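Local coordinates for protein agmatinase (Deinococcus radiodurans, PDB 1WOH) that probably hydrolyses agmatine to putrescine and urea, as a manganese-dependent member of the arginase (ureohydrolase) family, at residues 34-38 against 85-89; 45-51 against 274-279; 97-101 against 125-130; 134-140 against 219-225; 203-207 against 247-253. All coordinates share one frame; numbering follows the deposited sequence.

How the contacts relate
All five contacts belong to one alpha/beta domain built on an eight-stranded parallel sheet. Contacts 1 and 4 join neighbouring strands of that sheet, with centres about 25 Å apart. Contact 3 packs helix 93-108 against helix 124-128. It touches contact 1 (Val36 to Ile100) and contact 4 (Leu128 to Tyr225). Contact 2 joins two loops, with Pro37 of contact 1 against Arg49. Along the chain it encloses contacts 3, 4 and 5. Contact 5 lies across the chain's centre from contact 1, centres about 30 Å apart. Contacts 2 and 5 both reach the fourth subunit. Glu274 puts contact 2 at the metal site, near Asp229 and His121, which bind manganese, though this chain holds no ion.

Contact 1: residues 34-38 against 85-89; sequences LGVPF and DVILP
Asp85 meets Gly35 at the point where two parallel strands run alongside each other, their CA atoms 4.2 Å apart. Its OD1 lies 3.2 Å from Gly35 CA. The carboxylate is held from outside the pair. OD1 forms a salt bridge with Arg56, and OD2 accepts from Gly11 N of the second subunit. Val86 follows with the one hydrogen bond between the segments. Its N donates to Gly35 O over 2.9 Å, and the bond is nearly straight at 164°. The side chain of Val86 meets Leu34 and Val36. With CG2 beside its own backbone N, this methyl comes 3.9 Å from Leu34 CD2 and 4.0 Å from Val36 CG2. The Val36 and Val86 side chains run in parallel. Leu88 then points back at the first segment. Its methyl CD1 sits in the bend at Pro37, 3.4 Å from Pro37 O and 3.8 Å from Pro37 CG. The same methyl lies 3.7 Å from Phe38 CB, at the edge of the Phe38 ring. An inverse gamma turn is centred on Pro37, closed by a weak bond from Phe38 N to Val36 O. The pairing joins strands 31-36 and 80-85, the outermost pair at one side of the parallel sheet within this chain, in the arginase fold.

Contact 2: residues 45-51 against 274-279; sequences RPGARFA and ELAPNL
Leu279 lays its CD1 methyl over one face of the Arg45 guanidinium, near its centre and 3.7 Å from Arg45 CZ. The Arg45 nitrogens bind beyond this pair: NE to Ser242 O and NH1 to Thr282 O of the fourth subunit. Asn278 ND2 donates to Pro46 O over 3.0 Å, in the plane of its own amide, with an angle of 160° at the hydrogen. The amide also lies against Gly47, its OD1 3.2 Å from Gly47 CA. That oxygen is buried and has no hydrogen-bond partner in the model. Leu275 O likewise lacks one, but Ala48 CA makes a CA-H...O contact with it at 3.1 Å. Ala51 CB packs on Leu275 CB at 3.8 Å. Glu274 OE2 accepts from His121 N, which puts the contact at the edge of the manganese site. The contact thus joins the loop leading into helix 51-59 to the loop between strand 266-273 and helix 284-302. Both helices also touch Leu275 and Pro277.

Contact 3: residues 97-101 against 125-130; sequences HDRIT and YPLLRA
Thr101 has OG1 beside its backbone N (chi1 -61°), and Arg129 bends at chi3 (-59°), which brings the guanidinium side-on to this hydroxyl. Thr101 OG1 donates to Pro126 O over 2.7 Å. It also accepts from Arg129 NE at 2.9 Å and from Arg129 NH2 at 3.1 Å. Both nitrogens reach the one oxygen close to the guanidinium plane. The outer side of Arg129 meets Asp98. NH2 forms a salt bridge with Asp98 OD1 at 3.1 Å, using the anti lone pair of that oxygen. The carboxylate and guanidinium planes are 15° apart. A water closes the group by donating to Asp98 OD1 and accepting from Arg129 NH1. Beside the polar set, Pro126 packs its ring on Ile100, with Pro126 CG 3.8 Å from Ile100 CG2. That methyl is pressed against Leu127 CD1 at 3.3 Å, tighter than usual for two carbons. Next to Pro126, Tyr125 turns its ring edge to the face of His97 in a T-shaped pair, with centroids 5.7 Å apart. A second edge-to-face partner of His97 is Trp157. The contact therefore fastens helix 93-108 to helix 124-128. With one bond given and two received, the Thr101 hydroxyl is probably held in one rotation, and Asp98 probably balances part of the arginine charge.

Contact 4: residues 134-140 against 219-225; sequences VPDLHVV and PRGQNVY
Gln222 lies over one face of the His138 ring. Its CG sits 3.8 Å from the ring centroid and only 10° off the normal, a CH-pi contact. The amide is tilted 30° from the ring. A bend at chi2 (-77°) folds the Gln222 chain so that the amide stays above the imidazole. The side chains of His138 and Pro219 run antiparallel past one another, with Pro219 CB 4.0 Å from His138 ND1. The ring also meets His175. Asn223 points to the other face of the sheet, with Val139 and Tyr225. Its ND2 donates to Pro135 O over 3.0 Å, in the carbonyl plane on a lone pair, and Pro135 O lies in the amide plane too. The CB of Asn223 rests 3.5 Å from Val134 CG1. Strands 137-142 and 223-229 are adjacent parallel strands in the central sheet of the arginase fold. Their ladder runs from His138 N to Asn223 O, from Tyr225 N to His138 O and from Val140 N to Tyr225 O, each 2.9 Å long. Val139 CG2 is 4.2 Å from Tyr225 CB. The Tyr225 hydroxyl goes to Asp271. On the His138 side, Val140 and Val224 cross at an angle, CG2 of Val140 meeting CG1 of Val224 at 3.6 Å. A water accepts from Asn223 N beside Gln222.

Contact 5: residues 203-207 against 247-253; sequences PMDDV and DGLTYAQ
Met204 reaches across to Leu249 and Gln253 in van der Waals packing, with no hydrogen bond between the segments. The Met204 sulfur SD lies 3.5 Å from Leu249 CD2, and the two side chains cross at an angle. Val207 supports the same methyl from one helical turn on. Its CG1 is 4.0 Å from Leu249 CD2, and the two chains meet at about a right angle. A second group of contacts sets carbon against polar atoms. Met204 CG leaves its backbone N in the anti position (chi1 -179°), which carries it to 3.3 Å from Asp247 O. The chain bends at chi2 and again at chi3, which sets CE 3.6 Å from Gly248 O and from Gln253 OE1. Val207 CG1 also faces Gln253 NE2. The contact joins the start of helix 204-209 to the loop entering helix 251-264, with the Leu249 side chain about 8 Å from that of manganese-binding Asp143. Thr250 and Gln253 form a capping box at the start of helix 251-264, with Thr250 as N-cap. Its N donates to Gln253 OE1 over 2.9 Å, and Gln253 N returns a bond to Thr250 OG1 at 3.0 Å. The first bond holds the glutamine amide beside the methionine methyl. Other polar partners lie outside the segments. Gly248 N donates to Asp234, and Asp247 OD1 accepts from Ala252 N of the fourth subunit.

Contact 1: residues 34-38 against 85-89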
# COMPACT_ATOMS: atom_id res chain seq x y z
N LEU A 34 -26.55 -4.53 12.48
CA LEU A 34 -26.35 -3.26 13.18
C LEU A 34 -24.85 -3.11 13.34
O LEU A 34 -24.18 -4.03 13.82
CB LEU A 34 -27.02 -3.28 14.56
CG LEU A 34 -26.77 -2.01 15.39
CD1 LEU A 34 -27.53 -0.85 14.77
CD2 LEU A 34 -27.20 -2.23 16.82
N GLY A 35 -24.33 -1.95 12.94
CA GLY A 35 -22.90 -1.73 13.05
C GLY A 35 -22.51 -0.92 14.27
O GLY A 35 -23.27 -0.08 14.74
N VAL A 36 -21.30 -1.20 14.77
CA VAL A 36 -20.76 -0.51 15.94
C VAL A 36 -19.31 -0.14 15.59
O VAL A 36 -18.38 -0.86 15.97
CB VAL A 36 -20.78 -1.41 17.18
CG1 VAL A 36 -20.39 -0.60 18.41
CG2 VAL A 36 -22.17 -2.04 17.36
N PRO A 37 -19.11 0.98 14.88
CA PRO A 37 -17.80 1.49 14.44
C PRO A 37 -17.01 2.12 15.57
O PRO A 37 -16.69 3.31 15.55
CB PRO A 37 -18.17 2.48 13.34
CG PRO A 37 -19.44 3.07 13.86
CD PRO A 37 -20.20 1.87 14.40
N PHE A 38 -16.68 1.29 16.56
CA PHE A 38 -15.96 1.71 17.75
C PHE A 38 -14.66 0.92 17.88
O PHE A 38 -14.69 -0.31 17.97
CB PHE A 38 -16.86 1.42 18.96
CG PHE A 38 -16.28 1.81 20.29
CD1 PHE A 38 -16.61 3.03 20.87
CD2 PHE A 38 -15.43 0.95 20.98
CE1 PHE A 38 -16.12 3.38 22.13
CE2 PHE A 38 -14.93 1.28 22.24
CZ PHE A 38 -15.28 2.50 22.82
N ASP A 85 -25.78 2.08 11.69
CA ASP A 85 -24.81 2.05 12.78
C ASP A 85 -25.28 2.79 14.02
O ASP A 85 -26.07 3.73 13.93
CB ASP A 85 -23.49 2.71 12.38
CG ASP A 85 -22.73 1.94 11.31
OD1 ASP A 85 -23.05 0.76 11.06
OD2 ASP A 85 -21.80 2.54 10.74
N VAL A 86 -24.78 2.36 15.17
CA VAL A 86 -25.09 3.02 16.42
C VAL A 86 -24.42 4.39 16.28
O VAL A 86 -23.31 4.49 15.74
CB VAL A 86 -24.47 2.27 17.62
CG1 VAL A 86 -24.78 2.98 18.93
CG2 VAL A 86 -24.99 0.83 17.67
N ILE A 87 -25.10 5.46 16.72
CA ILE A 87 -24.51 6.79 16.64
C ILE A 87 -23.61 6.95 17.85
O ILE A 87 -24.08 7.10 18.98
CB ILE A 87 -25.59 7.89 16.66
CG1 ILE A 87 -26.47 7.76 15.42
CG2 ILE A 87 -24.92 9.27 16.68
CD1 ILE A 87 -27.61 8.76 15.37
N LEU A 88 -22.31 6.89 17.60
CA LEU A 88 -21.34 6.97 18.67
C LEU A 88 -20.78 8.36 18.89
O LEU A 88 -20.63 9.14 17.94
CB LEU A 88 -20.17 6.03 18.36
CG LEU A 88 -20.55 4.57 18.15
CD1 LEU A 88 -19.36 3.82 17.56
CD2 LEU A 88 -20.98 3.96 19.48
N PRO A 89 -20.47 8.70 20.15
CA PRO A 89 -19.91 10.01 20.46
C PRO A 89 -18.40 9.82 20.28
O PRO A 89 -17.96 8.73 19.94
CB PRO A 89 -20.26 10.19 21.92
CG PRO A 89 -20.08 8.80 22.46
CD PRO A 89 -20.76 7.94 21.38

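Contact 2: residues 45-51 against 274-279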
# COMPACT_ATOMS: atom_id res chain seq x y z
N ARG A 45 -3.21 -1.76 17.15
CA ARG A 45 -3.45 -1.10 15.86
C ARG A 45 -4.93 -0.81 15.53
O ARG A 45 -5.71 -1.72 15.32
CB ARG A 45 -2.83 -1.95 14.75
CG ARG A 45 -1.33 -2.21 14.95
CD ARG A 45 -0.73 -3.03 13.82
NE ARG A 45 -1.28 -4.38 13.74
CZ ARG A 45 -1.01 -5.23 12.75
NH1 ARG A 45 -0.19 -4.87 11.76
NH2 ARG A 45 -1.57 -6.43 12.73
N PRO A 46 -5.30 0.48 15.43
CA PRO A 46 -6.68 0.88 15.11
C PRO A 46 -7.10 0.57 13.68
O PRO A 46 -6.26 0.25 12.84
CB PRO A 46 -6.69 2.40 15.35
CG PRO A 46 -5.36 2.71 15.98
CD PRO A 46 -4.43 1.66 15.47
N GLY A 47 -8.39 0.67 13.42
CA GLY A 47 -8.89 0.42 12.08
C GLY A 47 -10.23 -0.29 12.08
O GLY A 47 -10.97 -0.23 11.09
N ALA A 48 -10.54 -0.98 13.17
CA ALA A 48 -11.79 -1.72 13.26
C ALA A 48 -13.01 -0.80 13.17
O ALA A 48 -14.13 -1.27 12.96
CB ALA A 48 -11.84 -2.54 14.56
N ARG A 49 -12.82 0.51 13.31
CA ARG A 49 -13.96 1.42 13.20
C ARG A 49 -14.47 1.43 11.77
O ARG A 49 -15.61 1.81 11.50
CB ARG A 49 -13.58 2.85 13.61
CG ARG A 49 -12.52 3.48 12.73
CD ARG A 49 -11.54 4.27 13.59
NE ARG A 49 -12.00 5.62 13.86
CZ ARG A 49 -11.62 6.35 14.90
NH1 ARG A 49 -10.77 5.85 15.80
NH2 ARG A 49 -12.08 7.58 15.04
N PHE A 50 -13.62 0.98 10.85
CA PHE A 50 -13.97 0.94 9.43
C PHE A 50 -14.51 -0.44 9.02
O PHE A 50 -14.91 -0.63 7.87
CB PHE A 50 -12.74 1.24 8.56
CG PHE A 50 -12.02 2.51 8.92
CD1 PHE A 50 -12.67 3.74 8.84
CD2 PHE A 50 -10.68 2.48 9.30
CE1 PHE A 50 -11.98 4.93 9.14
CE2 PHE A 50 -9.99 3.66 9.60
CZ PHE A 50 -10.65 4.88 9.52
N ALA A 51 -14.51 -1.39 9.95
CA ALA A 51 -14.96 -2.74 9.64
C ALA A 51 -16.43 -2.87 9.26
O ALA A 51 -16.76 -3.59 8.31
CB ALA A 51 -14.63 -3.68 10.79
N GLU A 274 -13.23 -7.08 15.58
CA GLU A 274 -11.79 -6.93 15.39
C GLU A 274 -11.24 -6.96 13.96
O GLU A 274 -10.04 -7.09 13.75
CB GLU A 274 -11.06 -7.95 16.26
CG GLU A 274 -11.22 -7.73 17.78
CD GLU A 274 -10.34 -6.62 18.33
OE1 GLU A 274 -9.31 -6.30 17.71
OE2 GLU A 274 -10.67 -6.07 19.41
N LEU A 275 -12.11 -6.86 12.97
CA LEU A 275 -11.64 -6.83 11.59
C LEU A 275 -11.03 -5.44 11.37
O LEU A 275 -11.64 -4.44 11.75
CB LEU A 275 -12.83 -7.01 10.63
CG LEU A 275 -12.67 -7.56 9.21
CD1 LEU A 275 -13.73 -6.90 8.32
CD2 LEU A 275 -11.29 -7.31 8.66
N ALA A 276 -9.83 -5.38 10.79
CA ALA A 276 -9.16 -4.11 10.49
C ALA A 276 -8.86 -4.12 9.00
O ALA A 276 -7.80 -4.59 8.58
CB ALA A 276 -7.86 -3.99 11.28
N PRO A 277 -9.78 -3.60 8.17
CA PRO A 277 -9.63 -3.55 6.71
C PRO A 277 -8.37 -2.83 6.25
O PRO A 277 -7.78 -3.19 5.22
CB PRO A 277 -10.89 -2.81 6.25
CG PRO A 277 -11.87 -3.06 7.35
CD PRO A 277 -11.03 -2.93 8.59
N ASN A 278 -7.97 -1.82 7.00
CA ASN A 278 -6.79 -1.02 6.68
C ASN A 278 -5.50 -1.81 6.81
O ASN A 278 -4.46 -1.37 6.31
CB ASN A 278 -6.74 0.19 7.61
CG ASN A 278 -6.79 -0.20 9.07
OD1 ASN A 278 -7.66 -0.97 9.48
ND2 ASN A 278 -5.87 0.34 9.87
N LEU A 279 -5.57 -2.96 7.48
CA LEU A 279 -4.38 -3.79 7.68
C LEU A 279 -4.29 -4.94 6.69
O LEU A 279 -3.40 -5.79 6.81
CB LEU A 279 -4.34 -4.32 9.11
CG LEU A 279 -4.19 -3.23 10.18
CD1 LEU A 279 -4.22 -3.86 11.55
CD2 LEU A 279 -2.88 -2.48 9.97

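Contact 3: residues 97-101 against 125-130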
# COMPACT_ATOMS: atom_id res chain seq x y z
N HIS A 97 -21.33 2.91 25.27
CA HIS A 97 -21.88 1.64 25.72
C HIS A 97 -23.41 1.69 25.83
O HIS A 97 -24.11 0.79 25.38
CB HIS A 97 -21.30 1.25 27.08
CG HIS A 97 -19.83 0.96 27.05
ND1 HIS A 97 -19.07 0.84 28.20
CD2 HIS A 97 -18.97 0.76 26.02
CE1 HIS A 97 -17.82 0.59 27.88
NE2 HIS A 97 -17.73 0.53 26.56
N ASP A 98 -23.92 2.75 26.45
CA ASP A 98 -25.36 2.87 26.62
C ASP A 98 -26.07 2.95 25.28
O ASP A 98 -27.13 2.35 25.10
CB ASP A 98 -25.70 4.08 27.49
CG ASP A 98 -25.20 3.93 28.92
OD1 ASP A 98 -24.94 2.78 29.34
OD2 ASP A 98 -25.08 4.95 29.63
N ARG A 99 -25.49 3.66 24.33
CA ARG A 99 -26.11 3.78 23.01
C ARG A 99 -26.10 2.45 22.26
O ARG A 99 -27.05 2.13 21.55
CB ARG A 99 -25.43 4.87 22.19
CG ARG A 99 -25.76 6.25 22.69
CD ARG A 99 -25.41 7.31 21.68
NE ARG A 99 -25.57 8.65 22.23
CZ ARG A 99 -24.97 9.72 21.72
NH1 ARG A 99 -24.18 9.59 20.66
NH2 ARG A 99 -25.15 10.91 22.27
N ILE A 100 -25.02 1.69 22.42
CA ILE A 100 -24.90 0.39 21.77
C ILE A 100 -25.94 -0.59 22.31
O ILE A 100 -26.60 -1.30 21.55
CB ILE A 100 -23.48 -0.19 21.98
CG1 ILE A 100 -22.45 0.69 21.26
CG2 ILE A 100 -23.41 -1.62 21.46
CD1 ILE A 100 -21.01 0.42 21.65
N THR A 101 -26.09 -0.62 23.63
CA THR A 101 -27.07 -1.50 24.26
C THR A 101 -28.50 -1.14 23.85
O THR A 101 -29.31 -2.03 23.55
CB THR A 101 -26.99 -1.43 25.80
OG1 THR A 101 -25.68 -1.85 26.22
CG2 THR A 101 -28.05 -2.34 26.43
N TYR A 125 -19.50 -6.37 25.04
CA TYR A 125 -20.08 -6.14 26.35
C TYR A 125 -21.43 -5.42 26.25
O TYR A 125 -22.45 -5.96 26.66
CB TYR A 125 -19.10 -5.36 27.25
CG TYR A 125 -19.74 -4.73 28.47
CD1 TYR A 125 -20.65 -5.44 29.25
CD2 TYR A 125 -19.43 -3.41 28.83
CE1 TYR A 125 -21.25 -4.85 30.37
CE2 TYR A 125 -20.02 -2.82 29.96
CZ TYR A 125 -20.93 -3.54 30.72
OH TYR A 125 -21.54 -2.96 31.81
N PRO A 126 -21.46 -4.19 25.68
CA PRO A 126 -22.75 -3.51 25.58
C PRO A 126 -23.77 -4.23 24.71
O PRO A 126 -24.98 -4.12 24.93
CB PRO A 126 -22.38 -2.12 25.06
CG PRO A 126 -21.09 -2.35 24.33
CD PRO A 126 -20.36 -3.32 25.23
N LEU A 127 -23.28 -4.97 23.72
CA LEU A 127 -24.16 -5.75 22.84
C LEU A 127 -24.86 -6.81 23.69
O LEU A 127 -26.09 -6.96 23.65
CB LEU A 127 -23.33 -6.44 21.75
CG LEU A 127 -23.39 -6.02 20.28
CD1 LEU A 127 -23.92 -4.62 20.12
CD2 LEU A 127 -21.99 -6.17 19.68
N LEU A 128 -24.08 -7.54 24.48
CA LEU A 128 -24.64 -8.59 25.32
C LEU A 128 -25.63 -8.09 26.35
O LEU A 128 -26.56 -8.81 26.71
CB LEU A 128 -23.51 -9.38 26.00
CG LEU A 128 -22.84 -10.40 25.07
CD1 LEU A 128 -21.56 -10.95 25.70
CD2 LEU A 128 -23.84 -11.54 24.80
N ARG A 129 -25.47 -6.85 26.82
CA ARG A 129 -26.40 -6.33 27.81
C ARG A 129 -27.83 -6.33 27.27
O ARG A 129 -28.79 -6.29 28.04
CB ARG A 129 -26.02 -4.91 28.24
CG ARG A 129 -24.72 -4.81 29.02
CD ARG A 129 -24.60 -3.47 29.76
NE ARG A 129 -24.64 -2.32 28.87
CZ ARG A 129 -24.36 -1.08 29.25
NH1 ARG A 129 -24.02 -0.83 30.51
NH2 ARG A 129 -24.42 -0.08 28.38
N ALA A 130 -27.97 -6.37 25.95
CA ALA A 130 -29.29 -6.36 25.34
C ALA A 130 -29.97 -7.73 25.38
O ALA A 130 -31.11 -7.87 24.94
CB ALA A 130 -29.19 -5.88 23.90
O HOH W 1 -23.07 1.92 30.98

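Contact 4: residues 134-140 against 219-225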
# COMPACT_ATOMS: atom_id res chain seq x y z
N VAL A 134 -32.57 -13.37 28.19
CA VAL A 134 -32.36 -14.71 27.63
C VAL A 134 -31.92 -15.67 28.73
O VAL A 134 -30.83 -15.55 29.29
CB VAL A 134 -31.29 -14.69 26.51
CG1 VAL A 134 -31.07 -16.10 25.98
CG2 VAL A 134 -31.73 -13.76 25.39
N PRO A 135 -32.77 -16.66 29.05
CA PRO A 135 -32.45 -17.64 30.10
C PRO A 135 -31.23 -18.50 29.80
O PRO A 135 -31.07 -19.01 28.69
CB PRO A 135 -33.73 -18.46 30.21
CG PRO A 135 -34.27 -18.42 28.82
CD PRO A 135 -34.07 -16.98 28.42
N ASP A 136 -30.37 -18.65 30.80
CA ASP A 136 -29.16 -19.46 30.69
C ASP A 136 -28.40 -19.18 29.40
O ASP A 136 -28.05 -20.09 28.67
CB ASP A 136 -29.51 -20.94 30.78
CG ASP A 136 -30.10 -21.32 32.12
OD1 ASP A 136 -29.41 -21.13 33.15
OD2 ASP A 136 -31.24 -21.81 32.15
N LEU A 137 -28.17 -17.90 29.13
CA LEU A 137 -27.46 -17.50 27.93
C LEU A 137 -26.05 -18.09 27.89
O LEU A 137 -25.29 -18.01 28.87
CB LEU A 137 -27.38 -15.97 27.86
CG LEU A 137 -26.54 -15.38 26.72
CD1 LEU A 137 -27.19 -15.75 25.40
CD2 LEU A 137 -26.44 -13.86 26.87
N HIS A 138 -25.72 -18.69 26.75
CA HIS A 138 -24.41 -19.29 26.52
C HIS A 138 -23.74 -18.51 25.40
O HIS A 138 -24.41 -18.04 24.48
CB HIS A 138 -24.53 -20.74 26.06
CG HIS A 138 -24.87 -21.71 27.16
ND1 HIS A 138 -24.09 -22.81 27.44
CD2 HIS A 138 -25.90 -21.74 28.03
CE1 HIS A 138 -24.63 -23.48 28.43
NE2 HIS A 138 -25.73 -22.86 28.81
N VAL A 139 -22.43 -18.35 25.49
CA VAL A 139 -21.70 -17.67 24.43
C VAL A 139 -20.67 -18.62 23.85
O VAL A 139 -19.95 -19.29 24.59
CB VAL A 139 -20.93 -16.41 24.92
CG1 VAL A 139 -20.00 -15.89 23.80
CG2 VAL A 139 -21.91 -15.33 25.32
N VAL A 140 -20.65 -18.72 22.52
CA VAL A 140 -19.67 -19.54 21.83
C VAL A 140 -18.77 -18.48 21.21
O VAL A 140 -19.18 -17.72 20.34
CB VAL A 140 -20.31 -20.42 20.72
CG1 VAL A 140 -19.21 -21.03 19.86
CG2 VAL A 140 -21.14 -21.53 21.37
N PRO A 219 -21.98 -26.51 23.25
CA PRO A 219 -23.29 -26.57 23.91
C PRO A 219 -24.38 -27.25 23.08
O PRO A 219 -24.29 -27.32 21.85
CB PRO A 219 -23.60 -25.11 24.20
CG PRO A 219 -22.89 -24.38 23.10
CD PRO A 219 -21.58 -25.11 23.03
N ARG A 220 -25.40 -27.76 23.76
CA ARG A 220 -26.51 -28.42 23.09
C ARG A 220 -27.85 -28.03 23.71
O ARG A 220 -28.00 -28.07 24.93
CB ARG A 220 -26.32 -29.94 23.15
CG ARG A 220 -25.10 -30.43 22.40
CD ARG A 220 -24.93 -31.93 22.52
NE ARG A 220 -23.86 -32.42 21.66
CZ ARG A 220 -22.58 -32.05 21.76
NH1 ARG A 220 -22.21 -31.18 22.69
NH2 ARG A 220 -21.68 -32.54 20.92
N GLY A 221 -28.80 -27.65 22.86
CA GLY A 221 -30.12 -27.27 23.32
C GLY A 221 -30.15 -25.99 24.14
O GLY A 221 -31.09 -25.75 24.90
N GLN A 222 -29.12 -25.16 23.97
CA GLN A 222 -28.99 -23.91 24.70
C GLN A 222 -29.31 -22.68 23.86
O GLN A 222 -29.46 -22.76 22.65
CB GLN A 222 -27.56 -23.78 25.22
CG GLN A 222 -27.05 -24.99 25.97
CD GLN A 222 -27.60 -25.07 27.38
OE1 GLN A 222 -28.68 -24.54 27.67
NE2 GLN A 222 -26.87 -25.73 28.26
N ASN A 223 -29.44 -21.53 24.53
CA ASN A 223 -29.66 -20.27 23.83
C ASN A 223 -28.23 -19.80 23.65
O ASN A 223 -27.53 -19.53 24.63
CB ASN A 223 -30.43 -19.28 24.70
CG ASN A 223 -31.88 -19.65 24.85
OD1 ASN A 223 -32.55 -19.98 23.86
ND2 ASN A 223 -32.39 -19.60 26.07
N VAL A 224 -27.79 -19.70 22.40
CA VAL A 224 -26.42 -19.32 22.12
C VAL A 224 -26.21 -18.02 21.35
O VAL A 224 -26.92 -17.71 20.39
CB VAL A 224 -25.71 -20.46 21.34
CG1 VAL A 224 -24.32 -20.01 20.85
CG2 VAL A 224 -25.59 -21.69 22.23
N TYR A 225 -25.23 -17.25 21.81
CA TYR A 225 -24.84 -16.00 21.18
C TYR A 225 -23.45 -16.33 20.63
O TYR A 225 -22.61 -16.86 21.36
CB TYR A 225 -24.72 -14.89 22.23
CG TYR A 225 -24.20 -13.57 21.70
CD1 TYR A 225 -25.07 -12.53 21.38
CD2 TYR A 225 -22.83 -13.35 21.58
CE1 TYR A 225 -24.59 -11.29 20.95
CE2 TYR A 225 -22.33 -12.12 21.15
CZ TYR A 225 -23.21 -11.09 20.84
OH TYR A 225 -22.72 -9.87 20.45
O HOH W 2 -29.74 -21.85 27.37

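Contact 5: residues 203-207 against 247-253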
# COMPACT_ATOMS: atom_id res chain seq x y z
N PRO A 203 -8.10 -24.57 23.62
CA PRO A 203 -6.92 -24.04 22.91
C PRO A 203 -6.94 -24.48 21.45
O PRO A 203 -7.51 -25.52 21.12
CB PRO A 203 -5.76 -24.66 23.68
CG PRO A 203 -6.33 -24.91 25.05
CD PRO A 203 -7.70 -25.43 24.74
N MET A 204 -6.30 -23.70 20.58
CA MET A 204 -6.25 -24.04 19.16
C MET A 204 -5.58 -25.40 18.97
O MET A 204 -5.94 -26.15 18.06
CB MET A 204 -5.46 -22.97 18.39
CG MET A 204 -5.36 -23.20 16.90
SD MET A 204 -6.96 -23.20 16.07
CE MET A 204 -6.67 -24.44 14.81
N ASP A 205 -4.62 -25.73 19.82
CA ASP A 205 -3.93 -27.02 19.73
C ASP A 205 -4.90 -28.20 19.80
O ASP A 205 -4.65 -29.24 19.19
CB ASP A 205 -2.87 -27.16 20.83
CG ASP A 205 -1.66 -26.29 20.58
OD1 ASP A 205 -1.12 -26.33 19.46
OD2 ASP A 205 -1.23 -25.58 21.52
N ASP A 206 -5.98 -28.05 20.56
CA ASP A 206 -6.97 -29.12 20.68
C ASP A 206 -7.76 -29.24 19.39
O ASP A 206 -8.11 -30.35 18.97
CB ASP A 206 -7.93 -28.84 21.84
CG ASP A 206 -7.24 -28.88 23.19
OD1 ASP A 206 -6.07 -29.29 23.26
OD2 ASP A 206 -7.89 -28.50 24.20
N VAL A 207 -8.04 -28.10 18.77
CA VAL A 207 -8.77 -28.09 17.51
C VAL A 207 -7.95 -28.85 16.47
O VAL A 207 -8.48 -29.65 15.70
CB VAL A 207 -8.99 -26.65 17.00
CG1 VAL A 207 -9.65 -26.66 15.64
CG2 VAL A 207 -9.84 -25.89 17.99
N ASP A 247 -0.71 -19.71 13.65
CA ASP A 247 -1.35 -21.01 13.77
C ASP A 247 -2.77 -20.96 14.33
O ASP A 247 -3.03 -21.45 15.42
CB ASP A 247 -0.49 -21.92 14.64
CG ASP A 247 0.95 -21.95 14.18
OD1 ASP A 247 1.20 -22.38 13.03
OD2 ASP A 247 1.84 -21.55 14.97
N GLY A 248 -3.68 -20.37 13.56
CA GLY A 248 -5.05 -20.26 13.99
C GLY A 248 -5.99 -21.13 13.16
O GLY A 248 -5.56 -22.03 12.44
N LEU A 249 -7.28 -20.84 13.28
CA LEU A 249 -8.32 -21.56 12.58
C LEU A 249 -8.32 -21.29 11.09
O LEU A 249 -8.12 -20.16 10.66
CB LEU A 249 -9.70 -21.14 13.08
CG LEU A 249 -10.06 -21.35 14.54
CD1 LEU A 249 -11.32 -20.58 14.85
CD2 LEU A 249 -10.25 -22.84 14.81
N THR A 250 -8.54 -22.33 10.28
CA THR A 250 -8.66 -22.09 8.85
C THR A 250 -10.12 -21.65 8.76
O THR A 250 -10.88 -21.79 9.74
CB THR A 250 -8.52 -23.38 8.01
OG1 THR A 250 -9.54 -24.30 8.41
CG2 THR A 250 -7.16 -24.02 8.22
N TYR A 251 -10.52 -21.11 7.62
CA TYR A 251 -11.91 -20.69 7.46
C TYR A 251 -12.81 -21.91 7.68
O TYR A 251 -13.82 -21.84 8.37
CB TYR A 251 -12.13 -20.12 6.05
CG TYR A 251 -13.57 -19.72 5.75
CD1 TYR A 251 -13.97 -18.39 5.79
CD2 TYR A 251 -14.54 -20.69 5.44
CE1 TYR A 251 -15.29 -18.02 5.53
CE2 TYR A 251 -15.86 -20.34 5.18
CZ TYR A 251 -16.23 -19.00 5.22
OH TYR A 251 -17.54 -18.64 4.98
N ALA A 252 -12.42 -23.04 7.10
CA ALA A 252 -13.20 -24.27 7.22
C ALA A 252 -13.40 -24.74 8.66
O ALA A 252 -14.49 -25.16 9.04
CB ALA A 252 -12.55 -25.38 6.39
N GLN A 253 -12.35 -24.67 9.47
CA GLN A 253 -12.47 -25.10 10.86
C GLN A 253 -13.40 -24.19 11.65
O GLN A 253 -14.25 -24.66 12.41
CB GLN A 253 -11.09 -25.12 11.52
CG GLN A 253 -10.14 -26.12 10.92
CD GLN A 253 -8.76 -25.98 11.52
OE1 GLN A 253 -8.24 -24.87 11.62
NE2 GLN A 253 -8.17 -27.11 11.92